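Sperm-specific class P protein 19 (Caenorhabditis elegans, PDB 1ROW) probably serves a structural role in nematode sperm, as a monomeric, sperm-specific member of the major sperm protein family. Local coordinates at residues H21-G26 with I31-K36. Residues are numbered along the deposited sequence; the frame is centred on the assembly and turned at random.
Sequences HKLVNG and IVFKIK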
ATOM      1  N   HIS A  21      -6.627   1.633   4.508  1.00 19.79           N
ATOM      2  CA  HIS A  21      -5.469   1.777   5.370  1.00 21.07           C
ATOM      3  C   HIS A  21      -4.800   3.117   5.108  1.00 22.19           C
ATOM      4  O   HIS A  21      -4.573   3.496   3.957  1.00 22.70           O
ATOM      5  CB  HIS A  21      -4.516   0.609   5.112  1.00 19.98           C
ATOM      6  CG  HIS A  21      -5.152  -0.726   5.343  1.00 19.73           C
ATOM      7  ND1 HIS A  21      -4.948  -1.460   6.492  1.00 18.80           N
ATOM      8  CD2 HIS A  21      -6.070  -1.410   4.620  1.00 19.36           C
ATOM      9  CE1 HIS A  21      -5.715  -2.536   6.468  1.00 20.60           C
ATOM     10  NE2 HIS A  21      -6.407  -2.527   5.343  1.00 20.74           N
ATOM     11  N   LYS A  22      -4.504   3.843   6.181  1.00 23.69           N
ATOM     12  CA  LYS A  22      -3.873   5.152   6.061  1.00 26.71           C
ATOM     13  C   LYS A  22      -2.362   5.070   6.224  1.00 26.87           C
ATOM     14  O   LYS A  22      -1.870   4.766   7.313  1.00 26.06           O
ATOM     15  CB  LYS A  22      -4.425   6.120   7.117  1.00 30.00           C
ATOM     16  CG  LYS A  22      -5.932   6.302   7.108  1.00 36.73           C
ATOM     17  CD  LYS A  22      -6.382   7.192   8.273  1.00 40.92           C
ATOM     18  CE  LYS A  22      -7.906   7.258   8.382  1.00 43.25           C
ATOM     19  NZ  LYS A  22      -8.358   8.078   9.555  1.00 44.71           N
ATOM     20  N   LEU A  23      -1.627   5.331   5.143  1.00 24.97           N
ATOM     21  CA  LEU A  23      -0.171   5.320   5.216  1.00 24.63           C
ATOM     22  C   LEU A  23       0.228   6.628   5.893  1.00 24.90           C
ATOM     23  O   LEU A  23      -0.193   7.711   5.474  1.00 24.48           O
ATOM     24  CB  LEU A  23       0.447   5.243   3.816  1.00 26.64           C
ATOM     25  CG  LEU A  23       0.206   3.948   3.031  1.00 27.56           C
ATOM     26  CD1 LEU A  23       1.002   3.983   1.735  1.00 27.29           C
ATOM     27  CD2 LEU A  23       0.625   2.752   3.873  1.00 27.69           C
ATOM     28  N   VAL A  24       1.021   6.530   6.952  1.00 22.75           N
ATOM     29  CA  VAL A  24       1.441   7.718   7.676  1.00 21.56           C
ATOM     30  C   VAL A  24       2.942   7.914   7.632  1.00 19.93           C
ATOM     31  O   VAL A  24       3.707   7.007   7.969  1.00 19.12           O
ATOM     32  CB  VAL A  24       1.003   7.653   9.150  1.00 23.18           C
ATOM     33  CG1 VAL A  24       1.475   8.903   9.890  1.00 23.33           C
ATOM     34  CG2 VAL A  24      -0.509   7.523   9.229  1.00 24.38           C
ATOM     35  N   ASN A  25       3.353   9.103   7.209  1.00 18.44           N
ATOM     36  CA  ASN A  25       4.765   9.440   7.131  1.00 20.70           C
ATOM     37  C   ASN A  25       5.108  10.437   8.231  1.00 19.66           C
ATOM     38  O   ASN A  25       4.762  11.620   8.147  1.00 18.39           O
ATOM     39  CB  ASN A  25       5.102  10.042   5.759  1.00 17.55           C
ATOM     40  CG  ASN A  25       6.547  10.502   5.661  1.00 20.05           C
ATOM     41  OD1 ASN A  25       7.359  10.243   6.552  1.00 19.69           O
ATOM     42  ND2 ASN A  25       6.883  11.179   4.559  1.00 20.20           N
ATOM     43  N   GLY A  26       5.790   9.947   9.260  1.00 20.44           N
ATOM     44  CA  GLY A  26       6.174  10.800  10.368  1.00 22.67           C
ATOM     45  C   GLY A  26       7.576  11.355  10.208  1.00 23.92           C
ATOM     46  O   GLY A  26       8.090  12.021  11.113  1.00 21.30           O
ATOM     47  N   ILE A  31       7.853  10.896   0.893  1.00 27.79           N
ATOM     48  CA  ILE A  31       8.190   9.535   0.505  1.00 29.13           C
ATOM     49  C   ILE A  31       7.380   9.129  -0.718  1.00 27.49           C
ATOM     50  O   ILE A  31       6.266   9.607  -0.930  1.00 27.07           O
ATOM     51  CB  ILE A  31       7.911   8.524   1.643  1.00 30.66           C
ATOM     52  CG1 ILE A  31       6.436   8.575   2.034  1.00 34.34           C
ATOM     53  CG2 ILE A  31       8.814   8.819   2.837  1.00 32.27           C
ATOM     54  CD1 ILE A  31       6.077   7.712   3.231  1.00 38.50           C
ATOM     55  N   VAL A  32       7.973   8.266  -1.535  1.00 26.88           N
ATOM     56  CA  VAL A  32       7.321   7.742  -2.723  1.00 24.68           C
ATOM     57  C   VAL A  32       7.118   6.263  -2.395  1.00 24.22           C
ATOM     58  O   VAL A  32       7.961   5.662  -1.727  1.00 23.45           O
ATOM     59  CB  VAL A  32       8.229   7.886  -3.979  1.00 25.31           C
ATOM     60  CG1 VAL A  32       9.480   7.041  -3.824  1.00 25.19           C
ATOM     61  CG2 VAL A  32       7.468   7.483  -5.227  1.00 26.49           C
ATOM     62  N   PHE A  33       6.009   5.680  -2.842  1.00 22.91           N
ATOM     63  CA  PHE A  33       5.751   4.271  -2.565  1.00 23.11           C
ATOM     64  C   PHE A  33       5.128   3.549  -3.759  1.00 23.29           C
ATOM     65  O   PHE A  33       4.533   4.179  -4.635  1.00 20.20           O
ATOM     66  CB  PHE A  33       4.826   4.136  -1.346  1.00 20.80           C
ATOM     67  CG  PHE A  33       3.417   4.607  -1.591  1.00 20.33           C
ATOM     68  CD1 PHE A  33       2.501   3.799  -2.265  1.00 22.64           C
ATOM     69  CD2 PHE A  33       3.003   5.858  -1.155  1.00 21.05           C
ATOM     70  CE1 PHE A  33       1.195   4.231  -2.498  1.00 22.51           C
ATOM     71  CE2 PHE A  33       1.695   6.304  -1.383  1.00 21.29           C
ATOM     72  CZ  PHE A  33       0.791   5.488  -2.056  1.00 20.34           C
ATOM     73  N   LYS A  34       5.292   2.228  -3.779  1.00 24.07           N
ATOM     74  CA  LYS A  34       4.737   1.358  -4.813  1.00 24.16           C
ATOM     75  C   LYS A  34       4.211   0.115  -4.101  1.00 25.62           C
ATOM     76  O   LYS A  34       4.912  -0.486  -3.289  1.00 25.24           O
ATOM     77  CB  LYS A  34       5.803   0.936  -5.825  1.00 26.45           C
ATOM     78  CG  LYS A  34       5.244  -0.003  -6.884  1.00 29.73           C
ATOM     79  CD  LYS A  34       6.316  -0.526  -7.836  1.00 34.31           C
ATOM     80  CE  LYS A  34       5.671  -1.266  -9.002  1.00 36.86           C
ATOM     81  NZ  LYS A  34       4.711  -2.324  -8.553  1.00 38.09           N
ATOM     82  N   ILE A  35       2.993  -0.290  -4.423  1.00 23.72           N
ATOM     83  CA  ILE A  35       2.408  -1.436  -3.749  1.00 25.62           C
ATOM     84  C   ILE A  35       2.216  -2.666  -4.619  1.00 24.34           C
ATOM     85  O   ILE A  35       1.721  -2.579  -5.733  1.00 23.17           O
ATOM     86  CB  ILE A  35       1.048  -1.056  -3.132  1.00 23.80           C
ATOM     87  CG1 ILE A  35       1.219   0.189  -2.261  1.00 23.97           C
ATOM     88  CG2 ILE A  35       0.503  -2.215  -2.318  1.00 26.26           C
ATOM     89  CD1 ILE A  35      -0.036   0.636  -1.544  1.00 25.47           C
ATOM     90  N   LYS A  36       2.619  -3.813  -4.088  1.00 25.79           N
ATOM     91  CA  LYS A  36       2.469  -5.082  -4.784  1.00 27.59           C
ATOM     92  C   LYS A  36       1.716  -6.051  -3.874  1.00 27.23           C
ATOM     93  O   LYS A  36       2.007  -6.151  -2.685  1.00 27.06           O
ATOM     94  CB  LYS A  36       3.834  -5.666  -5.154  1.00 29.54           C
ATOM     95  CG  LYS A  36       4.345  -5.235  -6.525  1.00 35.41           C
ATOM     96  CD  LYS A  36       5.379  -6.228  -7.059  1.00 39.40           C
ATOM     97  CE  LYS A  36       5.718  -5.959  -8.523  1.00 42.80           C
ATOM     98  NZ  LYS A  36       6.618  -7.007  -9.098  1.00 43.43           N
TER
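With CG anti to its carbonyl carbon (chi1 -66°), L23 reaches from its strand across to F33, whose own CG stands between the backbone N and the carbonyl carbon (chi1 69°), while the turn about its CB-CG bond presents a face of the phenyl ring to the leucine. One methyl makes the touch: CD1 of L23 sits over the middle of one ring face, 8° off the normal, in a CH-pi contact whose closest atom pair is L23 CD1 to F33 CE2 at 3.9 Å. Nearer the turn, N25 and I31 point their side chains at each other and meet where the backbones draw closer, their CA atoms 7.5 Å apart against 9.8 Å for L23 and F33. Both branches of the isoleucine lie against the asparagine: CG2 of I31 is 3.5 Å from ND2 of N25, and CD1 of I31 is 3.6 Å from CB of N25. This buried amide is satisfied from elsewhere, OD1 accepting the backbone N-H of G27 and ND2 donating to the carbonyls of E29 and V52; the bonds to G27 and E29 hold it to the turn between the strands, the one to V52 to strand 43-52. Replacing I31 with an alanine would probably open a gap beside the N25 amide and strip the apolar cover from its CB and CG. No hydrogen bond links the segments; the backbone of 21-25 pairs with strands 4-6 and 56-64 instead, and on the other segment I31 and F33 also rest on V52 of strand 43-52. Consecutive in the chain yet separated in the sheet order, strands 17-25 and 31-37 thus face each other through side chains alone, as in the core of the immunoglobulin-like beta-sandwich of the major sperm protein domain.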